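Local structure of glycosylation Associate Protein 1 (Streptococcus agalactiae serotype V, 6OYC) at residues 117-122 against 135-140; 432-437 against 451-456. The protein probably takes part, as Gap1 of the Gap123 complex, in glycosylation and accessory Sec-dependent export of a streptococcal surface glycoprotein. All coordinates share one frame; numbering follows the deposited sequence.

Interaction 1 (117-122 against 135-140)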
ATOM      1  N   GLY A 117     -38.158   0.386  -5.740  1.00 39.47           N
ATOM      2  CA  GLY A 117     -37.452   1.209  -6.704  1.00 35.61           C
ATOM      3  C   GLY A 117     -36.708   2.397  -6.131  1.00 37.45           C
ATOM      4  O   GLY A 117     -35.881   2.977  -6.832  1.00 41.01           O
ATOM      5  N   ASP A 118     -36.975   2.783  -4.881  1.00 39.18           N
ATOM      6  CA  ASP A 118     -36.239   3.870  -4.243  1.00 42.87           C
ATOM      7  C   ASP A 118     -34.938   3.353  -3.645  1.00 35.91           C
ATOM      8  O   ASP A 118     -34.948   2.410  -2.847  1.00 34.01           O
ATOM      9  CB  ASP A 118     -37.077   4.518  -3.140  1.00 42.63           C
ATOM     10  CG  ASP A 118     -38.044   5.537  -3.677  1.00 53.53           C
ATOM     11  OD1 ASP A 118     -38.287   5.523  -4.906  1.00 56.10           O
ATOM     12  OD2 ASP A 118     -38.563   6.345  -2.876  1.00 54.73           O
ATOM     13  N   LEU A 119     -33.826   3.974  -4.025  1.00 32.84           N
ATOM     14  CA  LEU A 119     -32.536   3.642  -3.435  1.00 35.30           C
ATOM     15  C   LEU A 119     -32.542   3.976  -1.945  1.00 35.31           C
ATOM     16  O   LEU A 119     -32.816   5.116  -1.559  1.00 33.11           O
ATOM     17  CB  LEU A 119     -31.412   4.401  -4.141  1.00 33.53           C
ATOM     18  CG  LEU A 119     -29.992   4.043  -3.676  1.00 36.81           C
ATOM     19  CD1 LEU A 119     -29.710   2.528  -3.777  1.00 31.00           C
ATOM     20  CD2 LEU A 119     -28.948   4.823  -4.461  1.00 35.78           C
ATOM     21  N   ILE A 120     -32.258   2.983  -1.106  1.00 30.64           N
ATOM     22  CA  ILE A 120     -32.030   3.220   0.314  1.00 31.63           C
ATOM     23  C   ILE A 120     -30.543   3.268   0.646  1.00 32.82           C
ATOM     24  O   ILE A 120     -30.108   4.122   1.412  1.00 33.20           O
ATOM     25  CB  ILE A 120     -32.743   2.153   1.169  1.00 32.76           C
ATOM     26  CG1 ILE A 120     -34.225   2.075   0.810  1.00 32.03           C
ATOM     27  CG2 ILE A 120     -32.556   2.464   2.636  1.00 31.13           C
ATOM     28  CD1 ILE A 120     -34.891   3.405   0.857  1.00 32.46           C
ATOM     29  N   ALA A 121     -29.739   2.359   0.097  1.00 31.93           N
ATOM     30  CA  ALA A 121     -28.356   2.284   0.538  1.00 30.04           C
ATOM     31  C   ALA A 121     -27.516   1.543  -0.486  1.00 31.91           C
ATOM     32  O   ALA A 121     -28.026   0.759  -1.290  1.00 29.66           O
ATOM     33  CB  ALA A 121     -28.234   1.601   1.903  1.00 27.60           C
ATOM     34  N   LYS A 122     -26.210   1.819  -0.438  1.00 29.38           N
ATOM     35  CA  LYS A 122     -25.203   1.055  -1.158  1.00 27.16           C
ATOM     36  C   LYS A 122     -24.256   0.449  -0.136  1.00 27.99           C
ATOM     37  O   LYS A 122     -23.748   1.152   0.736  1.00 29.34           O
ATOM     38  CB  LYS A 122     -24.443   1.920  -2.143  1.00 24.68           C
ATOM     39  CG  LYS A 122     -25.311   2.556  -3.165  1.00 28.96           C
ATOM     40  CD  LYS A 122     -24.492   3.148  -4.310  1.00 25.85           C
ATOM     41  CE  LYS A 122     -25.387   3.998  -5.228  1.00 34.42           C
ATOM     42  NZ  LYS A 122     -24.801   4.259  -6.601  1.00 35.03           N
ATOM     43  N   ASP A 135     -23.431   3.656   2.369  1.00 30.33           N
ATOM     44  CA  ASP A 135     -23.943   4.955   1.954  1.00 29.96           C
ATOM     45  C   ASP A 135     -25.458   4.909   2.057  1.00 31.25           C
ATOM     46  O   ASP A 135     -26.102   4.089   1.395  1.00 30.32           O
ATOM     47  CB  ASP A 135     -23.525   5.297   0.528  1.00 31.09           C
ATOM     48  CG  ASP A 135     -22.028   5.559   0.396  1.00 35.89           C
ATOM     49  OD1 ASP A 135     -21.331   5.735   1.429  1.00 34.06           O
ATOM     50  OD2 ASP A 135     -21.551   5.572  -0.761  1.00 38.30           O
ATOM     51  N   TYR A 136     -26.025   5.765   2.894  1.00 29.82           N
ATOM     52  CA  TYR A 136     -27.451   5.752   3.168  1.00 29.60           C
ATOM     53  C   TYR A 136     -28.075   6.967   2.496  1.00 32.99           C
ATOM     54  O   TYR A 136     -27.547   8.079   2.596  1.00 33.12           O
ATOM     55  CB  TYR A 136     -27.707   5.745   4.674  1.00 31.82           C
ATOM     56  CG  TYR A 136     -29.043   5.174   5.048  1.00 31.83           C
ATOM     57  CD1 TYR A 136     -30.187   5.965   5.038  1.00 32.38           C
ATOM     58  CD2 TYR A 136     -29.167   3.844   5.420  1.00 29.31           C
ATOM     59  CE1 TYR A 136     -31.414   5.440   5.377  1.00 35.81           C
ATOM     60  CE2 TYR A 136     -30.391   3.311   5.777  1.00 30.38           C
ATOM     61  CZ  TYR A 136     -31.510   4.106   5.752  1.00 36.25           C
ATOM     62  OH  TYR A 136     -32.726   3.564   6.107  1.00 36.64           O
ATOM     63  N   PHE A 137     -29.175   6.744   1.789  1.00 34.55           N
ATOM     64  CA  PHE A 137     -29.716   7.720   0.860  1.00 35.91           C
ATOM     65  C   PHE A 137     -31.086   8.163   1.321  1.00 35.71           C
ATOM     66  O   PHE A 137     -31.804   7.409   1.976  1.00 37.23           O
ATOM     67  CB  PHE A 137     -29.853   7.154  -0.570  1.00 36.51           C
ATOM     68  CG  PHE A 137     -28.557   7.032  -1.287  1.00 35.15           C
ATOM     69  CD1 PHE A 137     -27.695   5.981  -0.995  1.00 27.95           C
ATOM     70  CD2 PHE A 137     -28.196   7.965  -2.251  1.00 32.91           C
ATOM     71  CE1 PHE A 137     -26.492   5.865  -1.648  1.00 29.08           C
ATOM     72  CE2 PHE A 137     -26.985   7.859  -2.908  1.00 35.27           C
ATOM     73  CZ  PHE A 137     -26.121   6.811  -2.597  1.00 32.33           C
ATOM     74  N   ALA A 138     -31.438   9.388   0.943  1.00 40.91           N
ATOM     75  CA  ALA A 138     -32.808   9.869   0.995  1.00 47.27           C
ATOM     76  C   ALA A 138     -33.048  10.676  -0.267  1.00 50.73           C
ATOM     77  O   ALA A 138     -32.180  11.455  -0.681  1.00 49.56           O
ATOM     78  CB  ALA A 138     -33.078  10.708   2.243  1.00 42.17           C
ATOM     79  N   ASN A 139     -34.202  10.439  -0.901  1.00 49.21           N
ATOM     80  CA  ASN A 139     -34.578  11.105  -2.147  1.00 46.20           C
ATOM     81  C   ASN A 139     -33.455  11.054  -3.169  1.00 52.00           C
ATOM     82  O   ASN A 139     -33.099  12.065  -3.773  1.00 53.43           O
ATOM     83  CB  ASN A 139     -34.981  12.560  -1.906  1.00 48.06           C
ATOM     84  CG  ASN A 139     -36.137  12.699  -0.958  1.00 55.19           C
ATOM     85  OD1 ASN A 139     -35.993  13.262   0.133  1.00 57.95           O
ATOM     86  ND2 ASN A 139     -37.306  12.199  -1.366  1.00 54.86           N
ATOM     87  N   GLU A 140     -32.867   9.869  -3.341  1.00 59.32           N
ATOM     88  CA  GLU A 140     -31.837   9.623  -4.348  1.00 60.69           C
ATOM     89  C   GLU A 140     -30.545  10.395  -4.095  1.00 54.54           C
ATOM     90  O   GLU A 140     -29.697  10.502  -4.998  1.00 54.50           O
ATOM     91  CB  GLU A 140     -32.352   9.958  -5.756  1.00 73.19           C
ATOM     92  CG  GLU A 140     -33.335   8.959  -6.317  1.00104.21           C
ATOM     93  CD  GLU A 140     -32.743   7.577  -6.455  1.00145.79           C
ATOM     94  OE1 GLU A 140     -33.169   6.667  -5.713  1.00180.96           O
ATOM     95  OE2 GLU A 140     -31.854   7.400  -7.313  1.00167.74           O
TER

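Interaction 2 (432-437 against 451-456)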
ATOM      1  N   LYS A 432       9.090   3.392 -19.551  1.00 35.89           N
ATOM      2  CA  LYS A 432      10.100   4.258 -18.947  1.00 37.00           C
ATOM      3  C   LYS A 432       9.886   4.487 -17.464  1.00 36.12           C
ATOM      4  O   LYS A 432      10.817   4.943 -16.804  1.00 38.09           O
ATOM      5  CB  LYS A 432      10.167   5.615 -19.646  1.00 39.37           C
ATOM      6  CG  LYS A 432      10.066   5.547 -21.154  1.00 40.32           C
ATOM      7  CD  LYS A 432       9.759   6.926 -21.716  1.00 45.02           C
ATOM      8  CE  LYS A 432       9.385   6.830 -23.166  1.00 44.93           C
ATOM      9  NZ  LYS A 432      10.565   7.028 -24.029  1.00 54.72           N
ATOM     10  N   ILE A 433       8.700   4.191 -16.926  1.00 36.00           N
ATOM     11  CA  ILE A 433       8.447   4.298 -15.486  1.00 37.08           C
ATOM     12  C   ILE A 433       7.918   2.960 -14.983  1.00 36.43           C
ATOM     13  O   ILE A 433       6.697   2.785 -14.849  1.00 31.11           O
ATOM     14  CB  ILE A 433       7.457   5.428 -15.161  1.00 37.31           C
ATOM     15  CG1 ILE A 433       7.792   6.686 -15.962  1.00 37.62           C
ATOM     16  CG2 ILE A 433       7.472   5.735 -13.662  1.00 37.16           C
ATOM     17  CD1 ILE A 433       6.709   7.749 -15.921  1.00 37.64           C
ATOM     18  N   PRO A 434       8.783   1.985 -14.724  1.00 36.17           N
ATOM     19  CA  PRO A 434       8.291   0.671 -14.313  1.00 34.20           C
ATOM     20  C   PRO A 434       7.617   0.741 -12.956  1.00 33.48           C
ATOM     21  O   PRO A 434       7.951   1.574 -12.108  1.00 37.03           O
ATOM     22  CB  PRO A 434       9.554  -0.204 -14.283  1.00 33.49           C
ATOM     23  CG  PRO A 434      10.692   0.709 -14.397  1.00 36.35           C
ATOM     24  CD  PRO A 434      10.212   1.960 -15.066  1.00 35.94           C
ATOM     25  N   ASP A 435       6.621  -0.125 -12.782  1.00 30.63           N
ATOM     26  CA  ASP A 435       5.865  -0.188 -11.539  1.00 31.89           C
ATOM     27  C   ASP A 435       6.780  -0.510 -10.350  1.00 32.94           C
ATOM     28  O   ASP A 435       7.568  -1.465 -10.382  1.00 31.61           O
ATOM     29  CB  ASP A 435       4.748  -1.229 -11.672  1.00 30.66           C
ATOM     30  CG  ASP A 435       3.927  -1.370 -10.396  1.00 30.60           C
ATOM     31  OD1 ASP A 435       3.170  -0.441 -10.087  1.00 31.85           O
ATOM     32  OD2 ASP A 435       4.051  -2.399  -9.695  1.00 28.41           O
ATOM     33  N   LEU A 436       6.673   0.307  -9.302  1.00 30.26           N
ATOM     34  CA  LEU A 436       7.567   0.180  -8.155  1.00 32.09           C
ATOM     35  C   LEU A 436       7.333  -1.127  -7.412  1.00 33.66           C
ATOM     36  O   LEU A 436       8.288  -1.856  -7.105  1.00 33.00           O
ATOM     37  CB  LEU A 436       7.382   1.366  -7.204  1.00 33.33           C
ATOM     38  CG  LEU A 436       8.138   1.213  -5.875  1.00 35.70           C
ATOM     39  CD1 LEU A 436       9.632   1.224  -6.165  1.00 39.84           C
ATOM     40  CD2 LEU A 436       7.771   2.292  -4.837  1.00 32.85           C
ATOM     41  N   TYR A 437       6.070  -1.436  -7.091  1.00 30.66           N
ATOM     42  CA  TYR A 437       5.819  -2.628  -6.300  1.00 30.85           C
ATOM     43  C   TYR A 437       6.282  -3.878  -7.045  1.00 32.67           C
ATOM     44  O   TYR A 437       6.824  -4.805  -6.436  1.00 33.80           O
ATOM     45  CB  TYR A 437       4.343  -2.752  -5.914  1.00 23.96           C
ATOM     46  CG  TYR A 437       4.201  -3.968  -5.020  1.00 30.57           C
ATOM     47  CD1 TYR A 437       4.710  -3.955  -3.726  1.00 29.57           C
ATOM     48  CD2 TYR A 437       3.657  -5.155  -5.489  1.00 31.45           C
ATOM     49  CE1 TYR A 437       4.633  -5.079  -2.899  1.00 31.92           C
ATOM     50  CE2 TYR A 437       3.575  -6.297  -4.657  1.00 30.93           C
ATOM     51  CZ  TYR A 437       4.068  -6.247  -3.369  1.00 30.93           C
ATOM     52  OH  TYR A 437       4.012  -7.352  -2.539  1.00 30.63           O
ATOM     53  N   ASN A 451      13.975  -4.665 -18.086  1.00 35.49           N
ATOM     54  CA  ASN A 451      13.642  -3.250 -18.164  1.00 38.01           C
ATOM     55  C   ASN A 451      14.320  -2.639 -19.391  1.00 39.65           C
ATOM     56  O   ASN A 451      15.239  -3.219 -19.969  1.00 41.63           O
ATOM     57  CB  ASN A 451      14.071  -2.505 -16.883  1.00 33.39           C
ATOM     58  CG  ASN A 451      13.587  -3.192 -15.596  1.00 35.71           C
ATOM     59  OD1 ASN A 451      14.377  -3.486 -14.708  1.00 36.21           O
ATOM     60  ND2 ASN A 451      12.284  -3.460 -15.510  1.00 34.61           N
ATOM     61  N   THR A 452      13.861  -1.458 -19.797  1.00 39.01           N
ATOM     62  CA  THR A 452      14.577  -0.663 -20.789  1.00 38.92           C
ATOM     63  C   THR A 452      15.397   0.457 -20.168  1.00 43.23           C
ATOM     64  O   THR A 452      15.992   1.246 -20.902  1.00 47.58           O
ATOM     65  CB  THR A 452      13.609  -0.044 -21.800  1.00 37.33           C
ATOM     66  OG1 THR A 452      12.577   0.662 -21.097  1.00 39.03           O
ATOM     67  CG2 THR A 452      13.006  -1.104 -22.671  1.00 40.22           C
ATOM     68  N   ILE A 453      15.414   0.575 -18.840  1.00 40.71           N
ATOM     69  CA  ILE A 453      16.118   1.654 -18.165  1.00 43.39           C
ATOM     70  C   ILE A 453      16.890   1.071 -16.994  1.00 47.75           C
ATOM     71  O   ILE A 453      16.581  -0.012 -16.492  1.00 46.51           O
ATOM     72  CB  ILE A 453      15.162   2.752 -17.662  1.00 43.53           C
ATOM     73  CG1 ILE A 453      14.413   2.252 -16.421  1.00 41.65           C
ATOM     74  CG2 ILE A 453      14.174   3.135 -18.745  1.00 39.22           C
ATOM     75  CD1 ILE A 453      13.400   3.226 -15.880  1.00 37.58           C
ATOM     76  N   LEU A 454      17.909   1.805 -16.566  1.00 44.66           N
ATOM     77  CA  LEU A 454      18.616   1.453 -15.351  1.00 47.69           C
ATOM     78  C   LEU A 454      17.777   1.843 -14.144  1.00 49.26           C
ATOM     79  O   LEU A 454      17.147   2.903 -14.112  1.00 51.94           O
ATOM     80  CB  LEU A 454      19.976   2.151 -15.290  1.00 53.49           C
ATOM     81  CG  LEU A 454      20.932   1.768 -14.148  1.00 61.57           C
ATOM     82  CD1 LEU A 454      20.706   2.599 -12.857  1.00 59.65           C
ATOM     83  CD2 LEU A 454      20.873   0.253 -13.864  1.00 63.55           C
ATOM     84  N   THR A 455      17.778   0.968 -13.149  1.00 47.52           N
ATOM     85  CA  THR A 455      17.070   1.165 -11.899  1.00 46.43           C
ATOM     86  C   THR A 455      17.998   0.709 -10.793  1.00 46.67           C
ATOM     87  O   THR A 455      18.956  -0.027 -11.030  1.00 50.64           O
ATOM     88  CB  THR A 455      15.748   0.366 -11.847  1.00 49.46           C
ATOM     89  OG1 THR A 455      16.037  -1.042 -11.807  1.00 47.69           O
ATOM     90  CG2 THR A 455      14.877   0.656 -13.086  1.00 43.17           C
ATOM     91  N   GLU A 456      17.709   1.134  -9.573  1.00 46.47           N
ATOM     92  CA  GLU A 456      18.495   0.599  -8.477  1.00 45.81           C
ATOM     93  C   GLU A 456      18.144  -0.851  -8.163  1.00 42.35           C
ATOM     94  O   GLU A 456      18.844  -1.483  -7.364  1.00 42.79           O
ATOM     95  CB  GLU A 456      18.313   1.477  -7.237  1.00 48.71           C
ATOM     96  CG  GLU A 456      18.609   2.949  -7.471  1.00 47.64           C
ATOM     97  CD  GLU A 456      18.907   3.671  -6.168  1.00 51.12           C
ATOM     98  OE1 GLU A 456      18.678   3.056  -5.099  1.00 50.00           O
ATOM     99  OE2 GLU A 456      19.367   4.840  -6.212  1.00 49.37           O
TER

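Interaction 1 (117-122 against 135-140)
L119 lies on the ring of F137 across a beta hairpin, strands 118-125 and 131-138 of the long antiparallel meander; the axes of 118-122 and 135-138 approach to 4.6 Å and run nearly antiparallel. L119 CD2 stands 3.6 Å from the F137 ring centroid and only 2° off its normal, so this CH-pi contact is centred over one face. It gets there because CG is anti to the L119 backbone N (chi1 -175°), which swings the branch toward the ring. K122 adds its aliphatic chain obliquely, CG coming 3.8 Å from F137 CE1.

The backbone ladder is tight here: K122 and D135 form a hydrogen-bonded pair, with K122 N to D135 O at 2.9 Å, and A121 and Y136 form the non-hydrogen-bonded pair beside it. Along its other edge, strand 118-125 pairs with 111-115, where I120 and A121 both face V113, a classic beta bulge. On the Y136 side of the sheet, I120 CG2 runs alongside the phenol, 3.7 Å from Y136 CZ.

Toward the open end of the hairpin, where 135-140 leads to strand 141-148, the contact loosens. Exposed, poorly ordered E140 makes a single hydrogen bond there, L119 N to E140 OE1 at 3.2 Å. The firmer pairing ends at F137 N, which donates to I120 O at 2.8 Å from a position tilted 31° out of the carbonyl plane.

Interaction 2 (432-437 against 451-456)
P434 and I453 meet between two loops of a beta-alpha-beta crossover: strand 426-428 leads through 432-437 into helix 436-445, and strand 449-451 returns parallel beside the first and runs out into 451-456. Both loops therefore leave the same, C-terminal edge of the six-stranded parallel sheet, consistent with a Rossmann-like half of a GT-B fold.

Each of these two residues has 53 Å² buried by the contact, and each directs its CB at the opposing loop. The meeting is apolar: the I453 methyl comes to the CD-CG side of the pyrrolidine, with I453 CD1 at 3.5 Å from P434 CD and at 4.0 Å from P434 CG. In I453, CG1 sits between the backbone N and the carbonyl carbon (chi1 75°) and the chain then runs straight on (chi2 -177°), which carries the methyl out to the proline.

K432 is third, with 39 Å² buried. Its CB points away, and what reaches I453 is main chain rather than the ammonium arm. No hydrogen bond crosses between the segments; several polar ties run instead to D429 and I430, just after strand 426-428. D429 serves both loops, its OD2 accepting from D435 N and its carbonyl O from N451 ND2, while T452 OG1 bonds to I430 O. D435 is the N-cap of helix 436-445. Beside the I453 methyl, T455 CG2 stands at the looser distance of 4.4 Å from P434 CG. The closest approach of all belongs to that same methyl, whose CD1 lies 3.2 Å from K432 O.

Interaction 1 closes before interaction 2 opens along the chain, and the two lie on opposite sides of its centre, their centres 45 Å apart and their nearest atoms about 27 Å apart without touching. They share no sheet: 117-122 and 135-140 belong to the ten-stranded antiparallel meander inserted between strands of the seven-stranded parallel sheet, whereas 432-437 and 451-456 emerge from the six-stranded parallel sheet. The first contact is thus a local hairpin in the added beta region, the second a loop junction in one of two parallel-sheet units, consistent with a GT-B-like pair of such units with a beta region added.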